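Side-chain contacts in LanC-like protein GCR2 (Arabidopsis thaliana, PDB 3T33), which may play a part in abscisic acid signalling and, as a member of the LanC-like family, carries a bound zinc ion: residues K51-A56 / Y95-N100; L91-Q96 / M398-N403; G238-L243 / G258-M263; L296-A301 / V311-E316. One frame throughout, in Å; residues are numbered along the deposited sequence.

Contact 1. Residues K51-A56 / Y95-N100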
loop_
_atom_site.group_PDB
_atom_site.type_symbol
_atom_site.label_atom_id
_atom_site.label_comp_id
_atom_site.label_asym_id
_atom_site.label_seq_id
_atom_site.Cartn_x
_atom_site.Cartn_y
_atom_site.Cartn_z
ATOM N N LYS A 51 -20.577 -4.374 8.356
ATOM C CA LYS A 51 -21.137 -3.858 7.135
ATOM C C LYS A 51 -20.092 -3.769 6.019
ATOM O O LYS A 51 -20.383 -4.150 4.888
ATOM C CB LYS A 51 -21.741 -2.478 7.348
ATOM C CG LYS A 51 -22.577 -2.063 6.197
ATOM C CD LYS A 51 -23.288 -0.678 6.413
ATOM C CE LYS A 51 -24.412 -0.718 7.430
ATOM N NZ LYS A 51 -25.515 -1.704 7.048
ATOM N N LEU A 52 -18.888 -3.255 6.319
ATOM C CA LEU A 52 -17.882 -3.096 5.250
ATOM C C LEU A 52 -17.415 -4.473 4.761
ATOM O O LEU A 52 -17.076 -4.673 3.582
ATOM C CB LEU A 52 -16.636 -2.368 5.784
ATOM C CG LEU A 52 -16.411 -0.915 5.496
ATOM C CD1 LEU A 52 -17.694 -0.157 5.576
ATOM C CD2 LEU A 52 -15.380 -0.430 6.462
ATOM N N HIS A 53 -17.358 -5.396 5.690
ATOM C CA HIS A 53 -17.021 -6.751 5.385
ATOM C C HIS A 53 -17.994 -7.376 4.355
ATOM O O HIS A 53 -17.544 -7.932 3.358
ATOM C CB HIS A 53 -16.934 -7.548 6.650
ATOM C CG HIS A 53 -16.673 -8.991 6.405
ATOM N ND1 HIS A 53 -15.428 -9.468 6.041
ATOM C CD2 HIS A 53 -17.486 -10.067 6.487
ATOM C CE1 HIS A 53 -15.490 -10.784 5.906
ATOM N NE2 HIS A 53 -16.729 -11.169 6.159
ATOM N N ARG A 54 -19.301 -7.190 4.540
ATOM C CA ARG A 54 -20.291 -7.741 3.611
ATOM C C ARG A 54 -20.169 -7.121 2.248
ATOM O O ARG A 54 -20.253 -7.818 1.243
ATOM C CB ARG A 54 -21.716 -7.578 4.150
ATOM C CG ARG A 54 -21.946 -8.461 5.407
ATOM C CD ARG A 54 -22.119 -9.913 4.993
ATOM N NE ARG A 54 -21.493 -10.924 5.852
ATOM C CZ ARG A 54 -21.346 -12.209 5.478
ATOM N NH1 ARG A 54 -21.803 -12.630 4.289
ATOM N NH2 ARG A 54 -20.759 -13.084 6.292
ATOM N N TYR A 55 -19.963 -5.804 2.222
ATOM C CA TYR A 55 -19.707 -5.079 0.986
ATOM C C TYR A 55 -18.449 -5.597 0.285
ATOM O O TYR A 55 -18.433 -5.762 -0.905
ATOM C CB TYR A 55 -19.479 -3.589 1.261
ATOM C CG TYR A 55 -19.654 -2.812 0.001
ATOM C CD1 TYR A 55 -20.885 -2.810 -0.636
ATOM C CD2 TYR A 55 -18.610 -2.071 -0.572
ATOM C CE1 TYR A 55 -21.094 -2.093 -1.803
ATOM C CE2 TYR A 55 -18.806 -1.336 -1.754
ATOM C CZ TYR A 55 -20.056 -1.367 -2.364
ATOM O OH TYR A 55 -20.342 -0.693 -3.539
ATOM N N ALA A 56 -17.382 -5.790 1.051
ATOM C CA ALA A 56 -16.139 -6.203 0.474
ATOM C C ALA A 56 -16.330 -7.589 -0.157
ATOM O O ALA A 56 -15.796 -7.844 -1.249
ATOM C CB ALA A 56 -15.027 -6.214 1.509
ATOM N N TYR A 95 -8.880 -14.772 2.810
ATOM C CA TYR A 95 -8.622 -15.919 3.618
ATOM C C TYR A 95 -8.092 -15.473 5.012
ATOM O O TYR A 95 -8.473 -16.043 6.023
ATOM C CB TYR A 95 -7.620 -16.862 2.896
ATOM C CG TYR A 95 -6.960 -17.806 3.829
ATOM C CD1 TYR A 95 -7.685 -18.854 4.431
ATOM C CD2 TYR A 95 -5.640 -17.606 4.199
ATOM C CE1 TYR A 95 -7.067 -19.705 5.381
ATOM C CE2 TYR A 95 -5.020 -18.418 5.102
ATOM C CZ TYR A 95 -5.729 -19.476 5.689
ATOM O OH TYR A 95 -5.073 -20.277 6.596
ATOM N N GLN A 96 -7.182 -14.502 5.060
ATOM C CA GLN A 96 -6.548 -14.122 6.325
ATOM C C GLN A 96 -7.618 -13.621 7.309
ATOM O O GLN A 96 -7.459 -13.759 8.534
ATOM C CB GLN A 96 -5.564 -12.973 6.100
ATOM C CG GLN A 96 -4.133 -13.322 5.698
ATOM C CD GLN A 96 -3.199 -12.038 5.796
ATOM O OE1 GLN A 96 -3.543 -10.941 5.281
ATOM N NE2 GLN A 96 -2.038 -12.179 6.479
ATOM N N VAL A 97 -8.673 -13.002 6.749
ATOM C CA VAL A 97 -9.728 -12.382 7.527
ATOM C C VAL A 97 -10.815 -13.421 7.890
ATOM O O VAL A 97 -11.254 -13.450 9.025
ATOM C CB VAL A 97 -10.378 -11.174 6.783
ATOM C CG1 VAL A 97 -11.539 -10.602 7.575
ATOM C CG2 VAL A 97 -9.390 -10.070 6.593
ATOM N N THR A 98 -11.227 -14.250 6.927
ATOM C CA THR A 98 -12.396 -15.079 7.084
ATOM C C THR A 98 -11.974 -16.484 7.458
ATOM O O THR A 98 -12.779 -17.241 7.954
ATOM C CB THR A 98 -13.248 -15.188 5.777
ATOM O OG1 THR A 98 -12.524 -15.898 4.742
ATOM C CG2 THR A 98 -13.698 -13.838 5.239
ATOM N N ARG A 99 -10.711 -16.845 7.205
ATOM C CA ARG A 99 -10.266 -18.246 7.222
ATOM C C ARG A 99 -11.061 -19.188 6.295
ATOM O O ARG A 99 -11.065 -20.372 6.511
ATOM C CB ARG A 99 -10.237 -18.844 8.646
ATOM C CG ARG A 99 -9.559 -18.039 9.796
ATOM C CD ARG A 99 -8.401 -17.210 9.385
ATOM N NE ARG A 99 -7.169 -17.971 9.261
ATOM C CZ ARG A 99 -5.966 -17.437 9.474
ATOM N NH1 ARG A 99 -5.851 -16.151 9.833
ATOM N NH2 ARG A 99 -4.879 -18.190 9.350
ATOM N N ASN A 100 -11.757 -18.663 5.294
ATOM C CA ASN A 100 -12.360 -19.491 4.218
ATOM C C ASN A 100 -11.241 -20.175 3.358
ATOM O O ASN A 100 -10.546 -19.493 2.584
ATOM C CB ASN A 100 -13.209 -18.566 3.336
ATOM C CG ASN A 100 -14.203 -19.302 2.421
ATOM O OD1 ASN A 100 -14.072 -20.499 2.139
ATOM N ND2 ASN A 100 -15.213 -18.552 1.947
#

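Contact 2. Residues L91-Q96 / M398-N403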
loop_
_atom_site.group_PDB
_atom_site.type_symbol
_atom_site.label_atom_id
_atom_site.label_comp_id
_atom_site.label_asym_id
_atom_site.label_seq_id
_atom_site.Cartn_x
_atom_site.Cartn_y
_atom_site.Cartn_z
ATOM N N LEU A 91 -7.706 -12.539 -2.541
ATOM C CA LEU A 91 -8.230 -13.818 -2.063
ATOM C C LEU A 91 -7.481 -14.279 -0.864
ATOM O O LEU A 91 -8.071 -14.831 0.098
ATOM C CB LEU A 91 -8.174 -14.870 -3.193
ATOM C CG LEU A 91 -9.380 -14.734 -4.128
ATOM C CD1 LEU A 91 -9.098 -15.468 -5.392
ATOM C CD2 LEU A 91 -10.607 -15.336 -3.449
ATOM N N PHE A 92 -6.165 -14.091 -0.921
ATOM C CA PHE A 92 -5.322 -14.310 0.263
ATOM C C PHE A 92 -5.740 -13.418 1.498
ATOM O O PHE A 92 -5.860 -13.908 2.608
ATOM C CB PHE A 92 -3.829 -14.118 -0.077
ATOM C CG PHE A 92 -2.916 -14.529 1.041
ATOM C CD1 PHE A 92 -2.797 -15.859 1.399
ATOM C CD2 PHE A 92 -2.216 -13.590 1.767
ATOM C CE1 PHE A 92 -1.997 -16.252 2.484
ATOM C CE2 PHE A 92 -1.413 -13.980 2.868
ATOM C CZ PHE A 92 -1.303 -15.335 3.197
ATOM N N LYS A 93 -5.924 -12.126 1.292
ATOM C CA LYS A 93 -6.346 -11.226 2.353
ATOM C C LYS A 93 -7.715 -11.677 2.918
ATOM O O LYS A 93 -7.982 -11.618 4.132
ATOM C CB LYS A 93 -6.502 -9.839 1.750
ATOM C CG LYS A 93 -7.118 -8.858 2.684
ATOM C CD LYS A 93 -6.074 -7.992 3.400
ATOM C CE LYS A 93 -5.848 -8.427 4.739
ATOM N NZ LYS A 93 -4.636 -7.741 5.300
ATOM N N SER A 94 -8.571 -12.148 2.041
ATOM C CA SER A 94 -9.872 -12.631 2.450
ATOM C C SER A 94 -9.763 -13.906 3.240
ATOM O O SER A 94 -10.492 -14.138 4.203
ATOM C CB SER A 94 -10.710 -12.897 1.223
ATOM O OG SER A 94 -11.991 -13.300 1.633
ATOM N N TYR A 95 -8.880 -14.772 2.810
ATOM C CA TYR A 95 -8.622 -15.919 3.618
ATOM C C TYR A 95 -8.092 -15.473 5.012
ATOM O O TYR A 95 -8.473 -16.043 6.023
ATOM C CB TYR A 95 -7.620 -16.862 2.896
ATOM C CG TYR A 95 -6.960 -17.806 3.829
ATOM C CD1 TYR A 95 -7.685 -18.854 4.431
ATOM C CD2 TYR A 95 -5.640 -17.606 4.199
ATOM C CE1 TYR A 95 -7.067 -19.705 5.381
ATOM C CE2 TYR A 95 -5.020 -18.418 5.102
ATOM C CZ TYR A 95 -5.729 -19.476 5.689
ATOM O OH TYR A 95 -5.073 -20.277 6.596
ATOM N N GLN A 96 -7.182 -14.502 5.060
ATOM C CA GLN A 96 -6.548 -14.122 6.325
ATOM C C GLN A 96 -7.618 -13.621 7.309
ATOM O O GLN A 96 -7.459 -13.759 8.534
ATOM C CB GLN A 96 -5.564 -12.973 6.100
ATOM C CG GLN A 96 -4.133 -13.322 5.698
ATOM C CD GLN A 96 -3.199 -12.038 5.796
ATOM O OE1 GLN A 96 -3.543 -10.941 5.281
ATOM N NE2 GLN A 96 -2.038 -12.179 6.479
ATOM N N MET A 398 -8.953 -2.976 0.993
ATOM C CA MET A 398 -8.920 -1.988 2.058
ATOM C C MET A 398 -10.090 -2.293 3.023
ATOM O O MET A 398 -9.922 -2.303 4.267
ATOM C CB MET A 398 -8.998 -0.570 1.442
ATOM C CG MET A 398 -8.904 0.583 2.447
ATOM S SD MET A 398 -10.474 0.765 3.238
ATOM C CE MET A 398 -11.350 1.623 1.949
ATOM N N LEU A 399 -11.236 -2.625 2.448
ATOM C CA LEU A 399 -12.437 -2.885 3.245
ATOM C C LEU A 399 -12.216 -4.058 4.197
ATOM O O LEU A 399 -12.485 -3.959 5.452
ATOM C CB LEU A 399 -13.657 -3.120 2.356
ATOM C CG LEU A 399 -14.632 -2.015 1.923
ATOM C CD1 LEU A 399 -14.155 -0.608 2.255
ATOM C CD2 LEU A 399 -15.168 -2.206 0.430
ATOM N N LEU A 400 -11.665 -5.139 3.627
ATOM C CA LEU A 400 -11.317 -6.301 4.431
ATOM C C LEU A 400 -10.342 -5.944 5.546
ATOM O O LEU A 400 -10.425 -6.475 6.675
ATOM C CB LEU A 400 -10.703 -7.366 3.524
ATOM C CG LEU A 400 -11.743 -7.991 2.574
ATOM C CD1 LEU A 400 -11.093 -8.926 1.548
ATOM C CD2 LEU A 400 -12.873 -8.745 3.351
ATOM N N ASP A 401 -9.396 -5.056 5.247
ATOM C CA ASP A 401 -8.333 -4.723 6.224
ATOM C C ASP A 401 -8.936 -3.833 7.395
ATOM O O ASP A 401 -8.370 -3.758 8.512
ATOM C CB ASP A 401 -7.202 -4.006 5.486
ATOM C CG ASP A 401 -5.859 -4.637 5.659
ATOM O OD1 ASP A 401 -5.678 -5.552 6.495
ATOM O OD2 ASP A 401 -4.934 -4.178 4.932
ATOM N N MET A 402 -10.071 -3.155 7.131
ATOM C CA MET A 402 -10.799 -2.430 8.214
ATOM C C MET A 402 -11.373 -3.360 9.293
ATOM O O MET A 402 -11.635 -2.946 10.412
ATOM C CB MET A 402 -11.913 -1.552 7.686
ATOM C CG MET A 402 -11.507 -0.463 6.702
ATOM S SD MET A 402 -10.670 0.926 7.497
ATOM C CE MET A 402 -12.092 1.706 8.262
ATOM N N ASN A 403 -11.542 -4.625 8.979
ATOM C CA ASN A 403 -12.014 -5.537 9.970
ATOM C C ASN A 403 -11.107 -5.559 11.197
ATOM O O ASN A 403 -11.608 -5.762 12.307
ATOM C CB ASN A 403 -12.130 -6.937 9.394
ATOM C CG ASN A 403 -13.194 -7.736 10.081
ATOM O OD1 ASN A 403 -14.395 -7.486 9.883
ATOM N ND2 ASN A 403 -12.767 -8.684 10.955
#

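Contact 3. Residues G238-L243 / G258-M263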
loop_
_atom_site.group_PDB
_atom_site.type_symbol
_atom_site.label_atom_id
_atom_site.label_comp_id
_atom_site.label_asym_id
_atom_site.label_seq_id
_atom_site.Cartn_x
_atom_site.Cartn_y
_atom_site.Cartn_z
ATOM N N GLY A 238 9.775 5.234 -1.032
ATOM C CA GLY A 238 9.653 3.786 -1.208
ATOM C C GLY A 238 10.940 3.065 -0.941
ATOM O O GLY A 238 10.968 1.955 -0.370
ATOM N N ILE A 239 12.034 3.679 -1.375
ATOM C CA ILE A 239 13.367 3.128 -1.079
ATOM C C ILE A 239 13.726 3.203 0.393
ATOM O O ILE A 239 14.192 2.221 0.950
ATOM C CB ILE A 239 14.473 3.852 -1.924
ATOM C CG1 ILE A 239 14.108 3.737 -3.437
ATOM C CG2 ILE A 239 15.829 3.220 -1.630
ATOM C CD1 ILE A 239 14.985 4.570 -4.405
ATOM N N MET A 240 13.572 4.368 1.016
ATOM C CA MET A 240 13.857 4.498 2.459
ATOM C C MET A 240 12.994 3.524 3.265
ATOM O O MET A 240 13.488 2.814 4.163
ATOM C CB MET A 240 13.564 5.933 2.908
ATOM C CG MET A 240 14.421 6.965 2.148
ATOM S SD MET A 240 16.196 6.607 2.169
ATOM C CE MET A 240 16.451 6.481 0.340
ATOM N N ASN A 241 11.718 3.464 2.876
ATOM C CA ASN A 241 10.735 2.588 3.506
ATOM C C ASN A 241 11.286 1.185 3.545
ATOM O O ASN A 241 11.476 0.623 4.635
ATOM C CB ASN A 241 9.363 2.638 2.812
ATOM C CG ASN A 241 8.311 1.780 3.521
ATOM O OD1 ASN A 241 7.843 0.765 3.007
ATOM N ND2 ASN A 241 7.927 2.204 4.674
ATOM N N VAL A 242 11.650 0.651 2.382
ATOM C CA VAL A 242 12.213 -0.712 2.354
ATOM C C VAL A 242 13.462 -0.821 3.231
ATOM O O VAL A 242 13.677 -1.837 3.907
ATOM C CB VAL A 242 12.559 -1.211 0.897
ATOM C CG1 VAL A 242 12.744 -2.709 0.909
ATOM C CG2 VAL A 242 11.403 -0.913 -0.063
ATOM N N LEU A 243 14.316 0.207 3.192
ATOM C CA LEU A 243 15.549 0.121 3.922
ATOM C C LEU A 243 15.267 0.054 5.399
ATOM O O LEU A 243 15.924 -0.691 6.104
ATOM C CB LEU A 243 16.480 1.285 3.568
ATOM C CG LEU A 243 17.066 1.231 2.140
ATOM C CD1 LEU A 243 17.831 2.505 1.951
ATOM C CD2 LEU A 243 17.977 -0.037 1.884
ATOM N N GLY A 258 18.712 11.151 7.239
ATOM C CA GLY A 258 19.086 12.357 6.478
ATOM C C GLY A 258 18.231 12.668 5.277
ATOM O O GLY A 258 17.783 13.786 5.099
ATOM N N THR A 259 18.017 11.660 4.439
ATOM C CA THR A 259 17.170 11.782 3.225
ATOM C C THR A 259 15.750 12.145 3.603
ATOM O O THR A 259 15.117 12.943 2.939
ATOM C CB THR A 259 17.203 10.460 2.431
ATOM O OG1 THR A 259 18.568 10.135 2.167
ATOM C CG2 THR A 259 16.473 10.560 1.132
ATOM N N LEU A 260 15.255 11.561 4.691
ATOM C CA LEU A 260 13.901 11.878 5.145
ATOM C C LEU A 260 13.783 13.308 5.732
ATOM O O LEU A 260 12.860 14.020 5.382
ATOM C CB LEU A 260 13.349 10.799 6.095
ATOM C CG LEU A 260 13.069 9.388 5.550
ATOM C CD1 LEU A 260 12.638 8.515 6.656
ATOM C CD2 LEU A 260 12.009 9.423 4.487
ATOM N N SER A 261 14.717 13.736 6.580
ATOM C CA SER A 261 14.779 15.168 6.952
ATOM C C SER A 261 14.803 16.065 5.737
ATOM O O SER A 261 13.994 16.974 5.606
ATOM C CB SER A 261 16.008 15.460 7.789
ATOM O OG SER A 261 15.995 14.565 8.869
ATOM N N TYR A 262 15.724 15.803 4.829
ATOM C CA TYR A 262 15.804 16.609 3.624
ATOM C C TYR A 262 14.427 16.843 3.052
ATOM O O TYR A 262 14.045 17.958 2.839
ATOM C CB TYR A 262 16.708 15.928 2.593
ATOM C CG TYR A 262 16.635 16.588 1.247
ATOM C CD1 TYR A 262 17.402 17.728 0.970
ATOM C CD2 TYR A 262 15.780 16.106 0.269
ATOM C CE1 TYR A 262 17.321 18.341 -0.244
ATOM C CE2 TYR A 262 15.703 16.700 -0.935
ATOM C CZ TYR A 262 16.468 17.821 -1.182
ATOM O OH TYR A 262 16.374 18.416 -2.392
ATOM N N MET A 263 13.672 15.768 2.821
ATOM C CA MET A 263 12.300 15.827 2.278
ATOM C C MET A 263 11.307 16.631 3.135
ATOM O O MET A 263 10.470 17.365 2.624
ATOM C CB MET A 263 11.778 14.403 2.109
ATOM C CG MET A 263 12.489 13.593 0.993
ATOM S SD MET A 263 11.805 11.914 0.666
ATOM C CE MET A 263 10.649 12.416 -0.558
#

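Contact 4. Residues L296-A301 / V311-E316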
loop_
_atom_site.group_PDB
_atom_site.type_symbol
_atom_site.label_atom_id
_atom_site.label_comp_id
_atom_site.label_asym_id
_atom_site.label_seq_id
_atom_site.Cartn_x
_atom_site.Cartn_y
_atom_site.Cartn_z
ATOM N N LEU A 296 3.093 7.355 4.938
ATOM C CA LEU A 296 3.328 5.955 5.280
ATOM C C LEU A 296 4.789 5.682 5.623
ATOM O O LEU A 296 5.128 4.896 6.522
ATOM C CB LEU A 296 2.880 5.123 4.092
ATOM C CG LEU A 296 1.588 4.311 4.082
ATOM C CD1 LEU A 296 0.407 4.889 4.897
ATOM C CD2 LEU A 296 1.156 3.748 2.629
ATOM N N THR A 297 5.693 6.346 4.920
ATOM C CA THR A 297 7.119 6.171 5.183
ATOM C C THR A 297 7.520 6.869 6.471
ATOM O O THR A 297 8.311 6.344 7.240
ATOM C CB THR A 297 7.953 6.741 4.038
ATOM O OG1 THR A 297 7.434 6.257 2.795
ATOM C CG2 THR A 297 9.390 6.345 4.173
ATOM N N LEU A 298 7.021 8.070 6.704
ATOM C CA LEU A 298 7.342 8.767 7.982
ATOM C C LEU A 298 6.743 7.984 9.168
ATOM O O LEU A 298 7.359 7.848 10.216
ATOM C CB LEU A 298 6.853 10.204 7.953
ATOM C CG LEU A 298 7.667 11.007 6.925
ATOM C CD1 LEU A 298 7.081 12.360 6.789
ATOM C CD2 LEU A 298 9.134 11.083 7.420
ATOM N N VAL A 299 5.575 7.390 8.984
ATOM C CA VAL A 299 5.024 6.591 10.094
ATOM C C VAL A 299 6.006 5.545 10.466
ATOM O O VAL A 299 6.272 5.357 11.675
ATOM C CB VAL A 299 3.624 5.956 9.798
ATOM C CG1 VAL A 299 3.334 4.755 10.747
ATOM C CG2 VAL A 299 2.553 6.997 9.918
ATOM N N LYS A 300 6.567 4.868 9.451
ATOM C CA LYS A 300 7.592 3.825 9.691
ATOM C C LYS A 300 8.864 4.446 10.304
ATOM O O LYS A 300 9.421 3.948 11.273
ATOM C CB LYS A 300 7.913 3.056 8.392
ATOM C CG LYS A 300 9.058 2.111 8.501
ATOM C CD LYS A 300 8.727 0.932 9.360
ATOM C CE LYS A 300 9.884 0.041 9.439
ATOM N NZ LYS A 300 9.732 -0.997 10.527
ATOM N N ALA A 301 9.325 5.548 9.760
ATOM C CA ALA A 301 10.474 6.228 10.420
ATOM C C ALA A 301 10.118 6.460 11.891
ATOM O O ALA A 301 10.882 6.099 12.799
ATOM C CB ALA A 301 10.783 7.520 9.733
ATOM N N VAL A 311 7.352 11.730 13.885
ATOM C CA VAL A 311 5.997 11.714 14.436
ATOM C C VAL A 311 5.177 12.910 13.916
ATOM O O VAL A 311 4.105 12.744 13.312
ATOM C CB VAL A 311 6.019 11.757 15.991
ATOM C CG1 VAL A 311 4.615 11.664 16.566
ATOM C CG2 VAL A 311 6.805 10.640 16.544
ATOM N N GLU A 312 5.710 14.116 14.088
ATOM C CA GLU A 312 4.941 15.302 13.791
ATOM C C GLU A 312 4.781 15.477 12.306
ATOM O O GLU A 312 3.714 15.907 11.836
ATOM C CB GLU A 312 5.577 16.564 14.424
ATOM C CG GLU A 312 5.366 16.687 15.969
ATOM C CD GLU A 312 5.859 18.050 16.531
ATOM O OE1 GLU A 312 6.537 18.810 15.774
ATOM O OE2 GLU A 312 5.553 18.365 17.725
ATOM N N ALA A 313 5.848 15.146 11.577
ATOM C CA ALA A 313 5.825 15.232 10.128
ATOM C C ALA A 313 4.785 14.258 9.532
ATOM O O ALA A 313 4.043 14.616 8.608
ATOM C CB ALA A 313 7.210 14.976 9.560
ATOM N N ALA A 314 4.742 13.041 10.091
ATOM C CA ALA A 314 3.717 12.034 9.722
ATOM C C ALA A 314 2.321 12.588 9.953
ATOM O O ALA A 314 1.471 12.470 9.069
ATOM C CB ALA A 314 3.890 10.735 10.517
ATOM N N MET A 315 2.105 13.222 11.121
ATOM C CA MET A 315 0.797 13.772 11.459
ATOM C C MET A 315 0.468 14.859 10.509
ATOM O O MET A 315 -0.674 14.961 10.052
ATOM C CB MET A 315 0.685 14.233 12.940
ATOM C CG MET A 315 0.633 13.050 13.970
ATOM S SD MET A 315 0.571 13.361 15.801
ATOM C CE MET A 315 1.861 14.550 16.016
ATOM N N GLU A 316 1.461 15.651 10.146
ATOM C CA GLU A 316 1.203 16.788 9.242
ATOM C C GLU A 316 0.883 16.364 7.836
ATOM O O GLU A 316 0.088 17.008 7.148
ATOM C CB GLU A 316 2.419 17.720 9.207
ATOM C CG GLU A 316 2.616 18.469 10.494
ATOM C CD GLU A 316 3.679 19.592 10.366
ATOM O OE1 GLU A 316 4.523 19.710 11.300
ATOM O OE2 GLU A 316 3.669 20.346 9.342
#

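Contact 1. Residues K51-A56 / Y95-N100
The imidazole of His53 is met at its edge: Thr98 CG2 lies near the plane of the ring, 3.6 Å from His53 CE1, while Val97 CG1 comes in obliquely, 4.3 Å from the same CE1. Within the segment 95-100, the Tyr95 ring has the carbonyl carbon of Asn100 at its own edge. In the alpha/alpha toroid of the LanC family, this is where the outer helix 45-69 meets the last turn of the inner helix 84-98, at the protein surface. The two backbones stay well apart, with 9.5 Å between His53 CA and Val97 CA, and it is the imidazole that spans the gap. A chi1 of 176° sets His53 CG opposite the backbone N and carries the ring out towards the other helix, CE1 leading. The touch is purely van der Waals. Asn403, at the end of segment 398-403, lies against both His53 and Val97.

Thr98 turns its methyl to the ring while its hydroxyl is engaged elsewhere. OG1 sits between the backbone N and the carbonyl carbon (chi1 67°), hydrogen-bonded to Ser94 O one turn back. Arg99 then leaves the helix with positive phi, and the side chain of Asn100 caps the start of helix 101-118 at Asp102 N. Thr98 OG1 also closes an ST turn, accepting from Asn100 N at 2.9 Å with an N-H...O angle of 161°.

Contact 2. Residues L91-Q96 / M398-N403
Lys93 NZ and Asp401 OD1 form a salt bridge 2.7 Å long, the one polar link between these two segments. The ammonium reaches OD1 from above the carboxylate, 51° out of its plane, and the two side chains cross at about a right angle. A weak bond from Lys93 NZ to Gln96 OE1, 3.4 Å, gives the ammonium a second oxygen on its own helix. Two bends in the lysine chain, at chi2 and chi3, swing CE and NZ round to the carboxylate.

Beneath the charged ends the contact is greasy. The Lys93 and Leu400 side chains slide past each other in opposite directions, Lys93 CG 4.0 Å from Leu400 CB, and Leu400 CD1 rests on Ser94 CB, also at 4.0 Å. Leucine thus lies beside the lysine stem. The segments 91-96 and 398-402 run nearly parallel, 14° between them, their axes 9.8 Å apart at closest. Their parent helices 84-98 and 392-402 are the first and last inner staves of the LanC alpha/alpha toroid in sequence, so their pairing closes the ring.

The polar atoms around have partners as well: Asp401 OD2 bonds to Tyr341 OH on helix 336-350, and Ser94 OG to Asp103 OD2 on helix 101-118. With all four touching residues buried, an ion pair here probably keeps Lys93 protonated and Asp401 ionised, each charge offsetting the other.

Contact 3. Residues G238-L243 / G258-M263
This is a small van der Waals packing contact, without a hydrogen bond between the segments, joining an inner and an outer helix of the alpha/alpha toroid where helix 236-244 leans on helix 250-265, and Met240 is its centre. From one helix it alone reaches across; from the other Thr259 and Leu260 receive it, and all three residues are buried. The backbones keep their distance, Met240 CA lying 7.9 Å from Leu260 CA, so the long thioether is what joins them.

Met240 uses its two ends on different neighbours. The stem goes to the leucine: Leu260 CD2 lies 4.1 Å from Met240 CB and touches CG little farther off, the two chains sliding past each other in opposite senses. The sulfur end goes to the threonine, with Met240 SD 4.0 Å from Thr259 CB, and Met240 CE 4.2 Å from Thr259 CG2; here the chains cross at about a right angle. The bend at chi2 (-52°) turns SD off the leucine towards Thr259, and chi3 (121°) then sets CE near Thr259 CG2.

Thr259 offers its carbon side because its methyl is anti to the backbone N, whereas OG1, placed anti to the carbonyl carbon, is hydrogen-bonded to Asp255 O a turn earlier, so the hydroxyl's hydrogen bond stays within its own helix.

Helix 291-305 flanks the pair, its Thr297 touching both Asn241 and Leu260, and Ala301 also packing on Leu260. Leu243 lies on the outer helix 195-212, and Val242 on the inner helix 174-188.

Contact 4. Residues L296-A301 / V311-E316
Three apolar contacts join Leu298 and Val299 to two alanines. Leu298 does most of the work: its CB lies 4.0 Å from Ala314 CB, and its CD1 branch reaches along the opposing helix to Ala313 CB at 3.8 Å. Val299 adds one methyl, CG2, at 4.0 Å from Ala314 CB, so the Ala314 methyl sits against both residues. Leu298 CG stands anti to its carbonyl carbon (chi1 -68°), which carries the branched end past Ala314 and onto Ala313.

Because methyl groups are all that this face of 311-316 presents, the backbones come close, with Leu298 CA 5.2 Å from Ala314 CA. The axes of 296-301 and 311-316 approach to 8.3 Å and run roughly antiparallel at 157°; the parent helices, inner 291-305 and outer 308-324, form an alpha-hairpin within the LanC toroid, joined by a very short turn.

Ile264 of helix 250-265 touches both Leu298 and Ala313, while Val299 also meets Leu346 and Leu349 on helix 336-350.

Beside the contact, Glu316 OE2 forms a salt bridge with Arg267 NH2, and Thr297 OG1 is hydrogen-bonded to Gly293 O and to Tyr413 OH.

Contacts 1 and 2 share helix 84-98 and lie 6 Å apart between centres; Ala56 CB touches Leu399 CB at 3.5 Å, and Val97 CG2 lies 3.7 Å from Leu400 O, so helix 392-402 packs against both partners of contact 1. Contacts 3 and 4 form the second pair, 11 Å apart between centres, joined by Leu260 CD1 on Ala301 CB at 3.7 Å. The two pairs sit far apart: contacts 1 and 3 are 34 Å apart between centres, on opposite sides of the chain's centre. Contact 2 joins segments at either end of a long stretch that includes contacts 3 and 4. All four lie away from the zinc held by Cys288, Cys333 and His334.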